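Local coordinates for protein putative cytochrome C (Sinorhizobium meliloti, PDB 4PWA) that carries a covalently bound heme c and probably serves as an electron carrier in bacterial sulfite oxidation, at residues T52-T55 with P60-A63; P38-L43 with L77-V82; E11-R16 with A30-E35. All blocks are in the same frame, centred on the assembly; numbering follows the deposited sequence. Where two conformers were deposited one is given.

Contact 1: T52-T55 with P60-A63; sequences TAVT and PMPA. With HEC (heme c), chain E.
Met61 CE lies against helix 47-56 while its sulfur binds the heme iron. Met61 CE comes to 3.5 Å from Ala53 O. The side-chain atoms Ala53 CB and Val54 CG2 each stand 4.3 Å from Met61 CE. These touches are van der Waals only; no hydrogen bond joins 52-55 to 60-63. Further from the heme the loop leans on the helix backbone, with Ala63 CB 3.6 Å from Thr55 O, and a backbone hydrogen bond between Val54 and Asn64 follows directly after.

Metal binding is the second kind of interaction. Met61 SD ligates the heme iron at 2.4 Å, with His25 NE2 as the other axial ligand: the His-Met coordination of a class I c-type cytochrome, in which a loop after a helix delivers the methionine. Met61 CG is anti to the backbone N (chi1 -178°) and chi2 is also extended, which carries the sulfur straight from the loop to the iron; the bend at chi3 (147°) then lays CE over the porphyrin beside the helix.

The helix also packs on the heme itself. Val54 CG2 presses on the ring substituent HEC CMB at 3.3 Å, and Ala53 CB faces the propionate carbon HEC CBA. The loop also meets the second subunit: Pro60 packs on Glu42 of the second subunit and Pro62 on Ala28 of that same subunit.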
loop_
_atom_site.group_PDB
_atom_site.type_symbol
_atom_site.label_atom_id
_atom_site.label_comp_id
_atom_site.label_asym_id
_atom_site.label_seq_id
_atom_site.Cartn_x
_atom_site.Cartn_y
_atom_site.Cartn_z
ATOM N N THR A 52 10.937 12.359 20.791
ATOM C CA THR A 52 12.028 12.998 20.085
ATOM C C THR A 52 11.849 12.978 18.574
ATOM O O THR A 52 12.180 13.959 17.896
ATOM C CB THR A 52 13.365 12.353 20.430
ATOM O OG1 THR A 52 13.577 12.459 21.837
ATOM C CG2 THR A 52 14.502 13.071 19.701
ATOM N N ALA A 53 11.342 11.866 18.047
ATOM C CA ALA A 53 11.206 11.699 16.596
ATOM C C ALA A 53 10.129 12.615 16.046
ATOM O O ALA A 53 10.329 13.319 15.059
ATOM C CB ALA A 53 10.902 10.260 16.253
ATOM N N VAL A 54 8.983 12.615 16.707
ATOM C CA VAL A 54 7.872 13.487 16.323
ATOM C C VAL A 54 8.247 14.958 16.439
ATOM O O VAL A 54 7.933 15.752 15.556
ATOM C CB VAL A 54 6.625 13.181 17.178
ATOM C CG1 VAL A 54 5.471 14.131 16.848
ATOM C CG2 VAL A 54 6.199 11.695 16.979
ATOM N N THR A 55 8.926 15.320 17.523
ATOM C CA THR A 55 9.260 16.710 17.810
ATOM C C THR A 55 10.287 17.273 16.819
ATOM O O THR A 55 10.104 18.368 16.278
ATOM C CB THR A 55 9.775 16.845 19.256
ATOM O OG1 THR A 55 8.769 16.375 20.162
ATOM C CG2 THR A 55 10.120 18.288 19.612
ATOM N N PRO A 60 14.099 11.406 6.540
ATOM C CA PRO A 60 13.038 11.989 5.724
ATOM C C PRO A 60 11.687 12.185 6.449
ATOM O O PRO A 60 10.760 12.750 5.857
ATOM C CB PRO A 60 12.910 11.004 4.551
ATOM C CG PRO A 60 13.459 9.718 5.044
ATOM C CD PRO A 60 14.340 9.987 6.221
ATOM N N MET A 61 11.579 11.749 7.704
ATOM C CA MET A 61 10.390 12.023 8.503
ATOM C C MET A 61 10.334 13.482 8.923
ATOM O O MET A 61 11.249 13.976 9.570
ATOM C CB MET A 61 10.351 11.158 9.763
ATOM C CG MET A 61 9.105 11.400 10.586
ATOM S SD MET A 61 8.980 10.334 12.020
ATOM C CE MET A 61 8.144 11.435 13.155
ATOM N N PRO A 62 9.234 14.174 8.592
ATOM C CA PRO A 62 9.131 15.573 8.964
ATOM C C PRO A 62 8.931 15.769 10.468
ATOM O O PRO A 62 8.437 14.880 11.154
ATOM C CB PRO A 62 7.896 16.050 8.182
ATOM C CG PRO A 62 7.043 14.837 8.063
ATOM C CD PRO A 62 7.983 13.663 7.995
ATOM N N ALA A 63 9.361 16.929 10.958
ATOM C CA ALA A 63 9.101 17.366 12.320
ATOM C C ALA A 63 7.653 17.852 12.434
ATOM O O ALA A 63 7.068 18.359 11.465
ATOM C CB ALA A 63 10.063 18.499 12.703
HETATM FE FE HEC E . 7.638 8.389 11.628
HETATM C CHA HEC E . 10.809 7.197 11.994
HETATM C CHB HEC E . 6.935 7.669 14.839
HETATM C CHC HEC E . 4.703 10.073 11.314
HETATM C CHD HEC E . 7.982 8.425 8.253
HETATM N NA HEC E . 8.685 7.633 13.140
HETATM C C1A HEC E . 9.965 7.126 13.074
HETATM C C2A HEC E . 10.289 6.535 14.358
HETATM C C3A HEC E . 9.225 6.646 15.145
HETATM C C4A HEC E . 8.186 7.329 14.385
HETATM C CMA HEC E . 9.125 6.133 16.589
HETATM C CAA HEC E . 11.638 5.878 14.720
HETATM C CBA HEC E . 12.632 7.000 14.980
HETATM C CGA HEC E . 13.949 6.463 15.483
HETATM O O1A HEC E . 14.389 6.921 16.568
HETATM O O2A HEC E . 14.567 5.582 14.816
HETATM N NB HEC E . 6.131 8.789 12.836
HETATM C C1B HEC E . 6.043 8.463 14.167
HETATM C C2B HEC E . 4.903 9.152 14.728
HETATM C C3B HEC E . 4.271 9.773 13.746
HETATM C C4B HEC E . 5.045 9.590 12.546
HETATM C CMB HEC E . 4.367 9.018 16.170
HETATM C CAB HEC E . 2.986 10.620 13.867
HETATM C CBB HEC E . 3.214 11.914 14.664
HETATM N NC HEC E . 6.535 9.069 10.070
HETATM C C1C HEC E . 5.373 9.800 10.144
HETATM C C2C HEC E . 5.133 10.473 8.884
HETATM C C3C HEC E . 5.901 9.835 7.982
HETATM C C4C HEC E . 6.876 9.055 8.751
HETATM C CMC HEC E . 3.752 11.087 8.597
HETATM C CAC HEC E . 5.969 9.966 6.427
HETATM C CBC HEC E . 5.335 11.121 5.625
HETATM N ND HEC E . 9.153 7.885 10.341
HETATM C C1D HEC E . 9.071 7.995 8.963
HETATM C C2D HEC E . 10.317 7.592 8.355
HETATM C C3D HEC E . 11.217 7.207 9.516
HETATM C C4D HEC E . 10.406 7.408 10.703
HETATM C CMD HEC E . 10.650 7.548 6.852
HETATM C CAD HEC E . 12.672 6.691 9.427
HETATM C CBD HEC E . 13.619 7.782 9.891
HETATM C CGD HEC E . 15.039 7.391 9.571
HETATM O O1D HEC E . 15.612 6.571 10.339
HETATM O O2D HEC E . 15.597 7.918 8.563
#

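Contact 2: P38-L43 with L77-V82; sequences PNLDEL and LYVSTV. With HEC (heme c), chain E.
Leu40 and Val79 meet crosswise, their side chains at about a right angle, with Leu40 CD1 4.1 Å from Val79 CG1. The two methyls form the only apolar side-chain touch between 38-43 and 77-82; no hydrogen bond crosses between these segments, which bury just 92 Å² against each other. With CG of Leu40 placed anti to the carbonyl carbon (chi1 -62°), its branches divide the work: CD1 turns to Val79, while CD2 sits 3.7 Å from the heme methyl HEC CMA. Pro38 and Leu43 approach the same cofactor, Pro38 CD lying 3.6 Å from HEC C3D and Leu43 CD2 3.4 Å from HEC CAA. Phe13 of helix 4-16 packs on both Leu40 and Val79, and Pro38 O accepts a hydrogen bond from ND1 of the axial ligand His25, an interaction familiar from c-type cytochromes.

Asn39 is the N-cap of helix 40-43. Its OD1 accepts from Asp41 N at 2.8 Å, the donor tilted 30° from the carbonyl plane, and more weakly from Glu42 N. Within helix 69-82, Val82 CG2 lies over one face of the Tyr78 ring, offset toward the rim.

Asp41 is buried, yet both carboxylate oxygens have backbone donors: OD2 takes Ala28 N and OD1 takes Gly84 N. The side chain thus links the start of the short helix to two separate backbone stretches, and the paired N-H groups probably favour its charged form.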
loop_
_atom_site.group_PDB
_atom_site.type_symbol
_atom_site.label_atom_id
_atom_site.label_comp_id
_atom_site.label_asym_id
_atom_site.label_seq_id
_atom_site.Cartn_x
_atom_site.Cartn_y
_atom_site.Cartn_z
ATOM N N PRO A 38 9.501 2.757 9.391
ATOM C CA PRO A 38 9.603 1.447 10.016
ATOM C C PRO A 38 8.322 0.963 10.710
ATOM O O PRO A 38 7.521 1.762 11.213
ATOM C CB PRO A 38 10.741 1.632 11.045
ATOM C CG PRO A 38 10.845 3.090 11.267
ATOM C CD PRO A 38 10.492 3.700 9.940
ATOM N N ASN A 39 8.149 -0.349 10.722
ATOM C CA ASN A 39 7.052 -0.970 11.430
ATOM C C ASN A 39 7.272 -0.719 12.904
ATOM O O ASN A 39 8.270 -1.157 13.452
ATOM C CB ASN A 39 7.006 -2.475 11.126
ATOM C CG ASN A 39 5.844 -3.172 11.787
ATOM O OD1 ASN A 39 5.282 -2.678 12.757
ATOM N ND2 ASN A 39 5.479 -4.333 11.271
ATOM N N LEU A 40 6.361 0.018 13.533
ATOM C CA LEU A 40 6.508 0.362 14.945
ATOM C C LEU A 40 6.252 -0.835 15.862
ATOM O O LEU A 40 6.706 -0.850 17.009
ATOM C CB LEU A 40 5.616 1.555 15.318
ATOM C CG LEU A 40 5.932 2.881 14.590
ATOM C CD1 LEU A 40 4.946 3.974 14.980
ATOM C CD2 LEU A 40 7.403 3.353 14.829
ATOM N N ASP A 41 5.545 -1.842 15.365
ATOM C CA ASP A 41 5.396 -3.105 16.105
ATOM C C ASP A 41 6.717 -3.873 16.144
ATOM O O ASP A 41 6.934 -4.709 17.029
ATOM C CB ASP A 41 4.307 -3.983 15.493
ATOM C CG ASP A 41 2.915 -3.364 15.602
ATOM O OD1 ASP A 41 2.601 -2.716 16.637
ATOM O OD2 ASP A 41 2.113 -3.549 14.652
ATOM N N GLU A 42 7.592 -3.582 15.184
ATOM C CA GLU A 42 8.924 -4.166 15.135
ATOM C C GLU A 42 9.918 -3.338 15.946
ATOM O O GLU A 42 10.718 -3.872 16.689
ATOM C CB GLU A 42 9.387 -4.275 13.677
ATOM C CG GLU A 42 10.811 -4.773 13.472
ATOM C CD GLU A 42 11.041 -6.219 13.881
ATOM O OE1 GLU A 42 10.094 -6.919 14.331
ATOM O OE2 GLU A 42 12.209 -6.653 13.746
ATOM N N LEU A 43 9.870 -2.029 15.783
ATOM C CA LEU A 43 10.788 -1.138 16.480
ATOM C C LEU A 43 10.558 -1.191 18.000
ATOM O O LEU A 43 11.513 -1.325 18.768
ATOM C CB LEU A 43 10.620 0.283 15.946
ATOM C CG LEU A 43 11.848 1.172 15.818
ATOM C CD1 LEU A 43 12.947 0.468 15.035
ATOM C CD2 LEU A 43 11.439 2.499 15.148
ATOM N N LEU A 77 3.335 8.177 24.550
ATOM C CA LEU A 77 2.838 7.202 25.523
ATOM C C LEU A 77 2.095 6.038 24.850
ATOM O O LEU A 77 2.322 4.870 25.188
ATOM C CB LEU A 77 1.912 7.878 26.544
ATOM C CG LEU A 77 1.272 6.956 27.588
ATOM C CD1 LEU A 77 2.350 6.170 28.366
ATOM C CD2 LEU A 77 0.357 7.743 28.552
ATOM N N TYR A 78 1.218 6.367 23.901
ATOM C CA TYR A 78 0.374 5.385 23.226
ATOM C C TYR A 78 1.217 4.378 22.470
ATOM O O TYR A 78 1.146 3.181 22.721
ATOM C CB TYR A 78 -0.611 6.095 22.271
ATOM C CG TYR A 78 -1.299 5.188 21.265
ATOM C CD1 TYR A 78 -2.249 4.257 21.672
ATOM C CD2 TYR A 78 -0.999 5.267 19.910
ATOM C CE1 TYR A 78 -2.875 3.424 20.766
ATOM C CE2 TYR A 78 -1.622 4.435 18.983
ATOM C CZ TYR A 78 -2.548 3.517 19.419
ATOM O OH TYR A 78 -3.142 2.687 18.521
ATOM N N VAL A 79 2.010 4.878 21.528
ATOM C CA VAL A 79 2.858 4.029 20.720
ATOM C C VAL A 79 3.728 3.100 21.582
ATOM O O VAL A 79 3.802 1.896 21.342
ATOM C CB VAL A 79 3.766 4.862 19.826
ATOM C CG1 VAL A 79 4.773 3.945 19.090
ATOM C CG2 VAL A 79 2.930 5.702 18.833
ATOM N N SER A 80 4.365 3.662 22.603
ATOM C CA SER A 80 5.292 2.900 23.410
ATOM C C SER A 80 4.596 1.835 24.251
ATOM O O SER A 80 5.227 0.849 24.641
ATOM C CB SER A 80 6.105 3.827 24.301
ATOM O OG SER A 80 5.242 4.694 25.004
ATOM N N THR A 81 3.313 2.027 24.527
ATOM C CA THR A 81 2.542 1.055 25.300
ATOM C C THR A 81 1.977 -0.063 24.436
ATOM O O THR A 81 1.976 -1.219 24.853
ATOM C CB THR A 81 1.352 1.724 26.006
ATOM O OG1 THR A 81 1.815 2.853 26.740
ATOM C CG2 THR A 81 0.662 0.753 26.942
ATOM N N VAL A 82 1.477 0.279 23.251
ATOM C CA VAL A 82 0.741 -0.694 22.435
ATOM C C VAL A 82 1.564 -1.403 21.381
ATOM O O VAL A 82 1.098 -2.391 20.840
ATOM C CB VAL A 82 -0.505 -0.087 21.732
ATOM C CG1 VAL A 82 -1.447 0.536 22.748
ATOM C CG2 VAL A 82 -0.103 0.911 20.638
HETATM FE FE HEC E . 7.638 8.389 11.628
HETATM C CHA HEC E . 10.809 7.197 11.994
HETATM C CHB HEC E . 6.935 7.669 14.839
HETATM C CHC HEC E . 4.703 10.073 11.314
HETATM C CHD HEC E . 7.982 8.425 8.253
HETATM N NA HEC E . 8.685 7.633 13.140
HETATM C C1A HEC E . 9.965 7.126 13.074
HETATM C C2A HEC E . 10.289 6.535 14.358
HETATM C C3A HEC E . 9.225 6.646 15.145
HETATM C C4A HEC E . 8.186 7.329 14.385
HETATM C CMA HEC E . 9.125 6.133 16.589
HETATM C CAA HEC E . 11.638 5.878 14.720
HETATM C CBA HEC E . 12.632 7.000 14.980
HETATM C CGA HEC E . 13.949 6.463 15.483
HETATM O O1A HEC E . 14.389 6.921 16.568
HETATM O O2A HEC E . 14.567 5.582 14.816
HETATM N NB HEC E . 6.131 8.789 12.836
HETATM C C1B HEC E . 6.043 8.463 14.167
HETATM C C2B HEC E . 4.903 9.152 14.728
HETATM C C3B HEC E . 4.271 9.773 13.746
HETATM C C4B HEC E . 5.045 9.590 12.546
HETATM C CMB HEC E . 4.367 9.018 16.170
HETATM C CAB HEC E . 2.986 10.620 13.867
HETATM C CBB HEC E . 3.214 11.914 14.664
HETATM N NC HEC E . 6.535 9.069 10.070
HETATM C C1C HEC E . 5.373 9.800 10.144
HETATM C C2C HEC E . 5.133 10.473 8.884
HETATM C C3C HEC E . 5.901 9.835 7.982
HETATM C C4C HEC E . 6.876 9.055 8.751
HETATM C CMC HEC E . 3.752 11.087 8.597
HETATM C CAC HEC E . 5.969 9.966 6.427
HETATM C CBC HEC E . 5.335 11.121 5.625
HETATM N ND HEC E . 9.153 7.885 10.341
HETATM C C1D HEC E . 9.071 7.995 8.963
HETATM C C2D HEC E . 10.317 7.592 8.355
HETATM C C3D HEC E . 11.217 7.207 9.516
HETATM C C4D HEC E . 10.406 7.408 10.703
HETATM C CMD HEC E . 10.650 7.548 6.852
HETATM C CAD HEC E . 12.672 6.691 9.427
HETATM C CBD HEC E . 13.619 7.782 9.891
HETATM C CGD HEC E . 15.039 7.391 9.571
HETATM O O1D HEC E . 15.612 6.571 10.339
HETATM O O2D HEC E . 15.597 7.918 8.563
#

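Contact 3: E11-R16 with A30-E35; sequences EIFLER and AEAVGE
Ala30 CB packs between Phe13 and Leu14, the tight part of this contact. Ala30 CB is 3.9 Å from Phe13 CD1. On its other flank Ala30 CB stands 4.0 Å from Leu14 CG. Two residues on, Ala32 CB meets the ring of Phe13 at its edge, close to the ring plane, 3.8 Å from Phe13 CE1. Phe13 reaches this position with CG anti to the backbone N (chi1 -168°), which swings the ring off the helix toward the two alanines. The side-chain touches are apolar, Leu14 CD2 also meets Ala30 O at 3.6 Å, and no hydrogen bond crosses.

Phe13, Ala30 and Ala32 are buried, whereas Leu14 forms the partly exposed margin. On the more open flank of the helix, turned from the alanines, Glu11 and Arg16 form a salt bridge, side-on and in the guanidinium plane: NE and NH2 of Arg16 both hold Glu11 OE2. Their pairing closes over the wider pi-type turn at 12-16, and Arg16 NH1 has a further salt bridge with Glu71. Glu31 and Val33 pack on Leu23 of the third subunit.

Phe13 also packs against Cys21, a covalent heme attachment, and the axial ligand His25, so the contact backs the heme-attachment segment. Glu31 and Ala32 form a G1 beta bulge opposite Leu27 in the two-stranded antiparallel sheet of 26-27 and 32-33. Helix 21-24 lies alongside, Ala22 touching Phe13, Leu14 and Ala32, while Tyr78 of helix 69-82 packs on Phe13 and Ala30.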
loop_
_atom_site.group_PDB
_atom_site.type_symbol
_atom_site.label_atom_id
_atom_site.label_comp_id
_atom_site.label_asym_id
_atom_site.label_seq_id
_atom_site.Cartn_x
_atom_site.Cartn_y
_atom_site.Cartn_z
ATOM N N GLU A 11 -6.176 8.385 18.442
ATOM C CA GLU A 11 -6.790 9.380 17.549
ATOM C C GLU A 11 -5.733 10.309 16.920
ATOM O O GLU A 11 -5.880 10.737 15.786
ATOM C CB GLU A 11 -7.853 10.189 18.285
ATOM C CG GLU A 11 -8.603 11.186 17.411
ATOM C CD GLU A 11 -9.699 11.917 18.160
ATOM O OE1 GLU A 11 -10.689 11.262 18.562
ATOM O OE2 GLU A 11 -9.573 13.142 18.344
ATOM N N ILE A 12 -4.673 10.613 17.661
ATOM C CA ILE A 12 -3.612 11.457 17.136
ATOM C C ILE A 12 -2.900 10.678 16.048
ATOM O O ILE A 12 -2.624 11.209 14.968
ATOM C CB ILE A 12 -2.624 11.904 18.255
ATOM C CG1 ILE A 12 -3.321 12.873 19.218
ATOM C CG2 ILE A 12 -1.380 12.562 17.678
ATOM C CD1 ILE A 12 -2.626 13.040 20.556
ATOM N N PHE A 13 -2.629 9.406 16.342
ATOM C CA PHE A 13 -1.913 8.514 15.424
ATOM C C PHE A 13 -2.664 8.293 14.123
ATOM O O PHE A 13 -2.058 8.203 13.064
ATOM C CB PHE A 13 -1.662 7.167 16.098
ATOM C CG PHE A 13 -0.695 6.299 15.362
ATOM C CD1 PHE A 13 -1.132 5.435 14.371
ATOM C CD2 PHE A 13 0.651 6.354 15.644
ATOM C CE1 PHE A 13 -0.250 4.645 13.690
ATOM C CE2 PHE A 13 1.545 5.552 14.960
ATOM C CZ PHE A 13 1.092 4.696 13.990
ATOM N N LEU A 14 -3.987 8.220 14.214
ATOM C CA LEU A 14 -4.845 7.963 13.055
ATOM C C LEU A 14 -5.428 9.192 12.336
ATOM O O LEU A 14 -5.562 9.164 11.118
ATOM C CB LEU A 14 -6.007 7.054 13.472
ATOM C CG LEU A 14 -5.618 5.588 13.691
ATOM C CD1 LEU A 14 -6.716 4.875 14.427
ATOM C CD2 LEU A 14 -5.317 4.904 12.333
ATOM N N GLU A 15 -5.751 10.261 13.072
ATOM C CA GLU A 15 -6.551 11.361 12.520
ATOM C C GLU A 15 -5.901 12.733 12.646
ATOM O O GLU A 15 -5.783 13.447 11.671
ATOM C CB GLU A 15 -7.932 11.381 13.179
ATOM C CG GLU A 15 -8.801 10.191 12.808
ATOM C CD GLU A 15 -9.256 10.237 11.360
ATOM O OE1 GLU A 15 -10.270 10.909 11.074
ATOM O OE2 GLU A 15 -8.598 9.599 10.509
ATOM N N ARG A 16 -5.459 13.099 13.836
ATOM C CA ARG A 16 -4.986 14.484 14.070
ATOM C C ARG A 16 -3.629 14.843 13.460
ATOM O O ARG A 16 -3.425 15.983 13.032
ATOM C CB ARG A 16 -4.922 14.779 15.563
ATOM C CG ARG A 16 -6.202 14.494 16.313
ATOM C CD ARG A 16 -6.104 15.117 17.690
ATOM N NE ARG A 16 -7.250 14.828 18.516
ATOM C CZ ARG A 16 -7.401 15.257 19.762
ATOM N NH1 ARG A 16 -6.460 15.997 20.334
ATOM N NH2 ARG A 16 -8.499 14.943 20.438
ATOM N N ALA A 30 -3.685 0.251 16.094
ATOM C CA ALA A 30 -4.416 1.223 15.297
ATOM C C ALA A 30 -4.902 0.657 13.961
ATOM O O ALA A 30 -5.540 1.373 13.209
ATOM C CB ALA A 30 -3.532 2.468 15.054
ATOM N N GLU A 31 -4.633 -0.617 13.671
ATOM C CA GLU A 31 -4.947 -1.211 12.361
ATOM C C GLU A 31 -4.301 -0.381 11.242
ATOM O O GLU A 31 -4.910 -0.134 10.201
ATOM C CB GLU A 31 -6.454 -1.322 12.132
ATOM C CG GLU A 31 -7.220 -2.014 13.252
ATOM C CD GLU A 31 -8.726 -1.777 13.190
ATOM O OE1 GLU A 31 -9.174 -0.784 12.567
ATOM O OE2 GLU A 31 -9.476 -2.597 13.766
ATOM N N ALA A 32 -3.064 0.034 11.483
ATOM C CA ALA A 32 -2.310 0.888 10.579
ATOM C C ALA A 32 -1.244 0.037 9.890
ATOM O O ALA A 32 -0.551 -0.753 10.547
ATOM C CB ALA A 32 -1.662 2.012 11.350
ATOM N N VAL A 33 -1.134 0.195 8.570
ATOM C CA VAL A 33 -0.234 -0.610 7.745
ATOM C C VAL A 33 0.533 0.263 6.742
ATOM O O VAL A 33 0.814 -0.155 5.625
ATOM C CB VAL A 33 -1.008 -1.745 6.976
ATOM C CG1 VAL A 33 -1.442 -2.855 7.924
ATOM C CG2 VAL A 33 -2.203 -1.164 6.206
ATOM N N GLY A 34 0.869 1.477 7.160
ATOM C CA GLY A 34 1.722 2.358 6.376
ATOM C C GLY A 34 3.089 1.723 6.200
ATOM O O GLY A 34 3.577 1.031 7.094
ATOM N N GLU A 35 3.691 1.967 5.041
ATOM C CA GLU A 35 4.910 1.285 4.610
ATOM C C GLU A 35 6.100 2.220 4.374
ATOM O O GLU A 35 7.170 1.750 3.979
ATOM C CB GLU A 35 4.639 0.534 3.304
ATOM C CG GLU A 35 3.458 -0.431 3.332
ATOM C CD GLU A 35 3.181 -1.045 1.970
ATOM O OE1 GLU A 35 4.014 -0.852 1.057
ATOM O OE2 GLU A 35 2.142 -1.713 1.802
#

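Overall arrangement
Along the chain contact 3 closes first; contact 1 then falls inside the loop that contact 2 spans. Contacts 2 and 3 touch through Phe13, their centres 11 Å apart. Contact 1 stands apart, its centre about 15 Å from that of contact 2 and 16 Å from that of contact 3, with nearest atoms about 7 Å away in both cases. The heme bridges the gap: contacts 1 and 2 both touch it. The three contacts together tie helix 4-16, the small sheet, helix 69-82 and the methionine loop around the cofactor, the first and last helices meeting where contacts 2 and 3 touch, as in a compact class I cytochrome c fold.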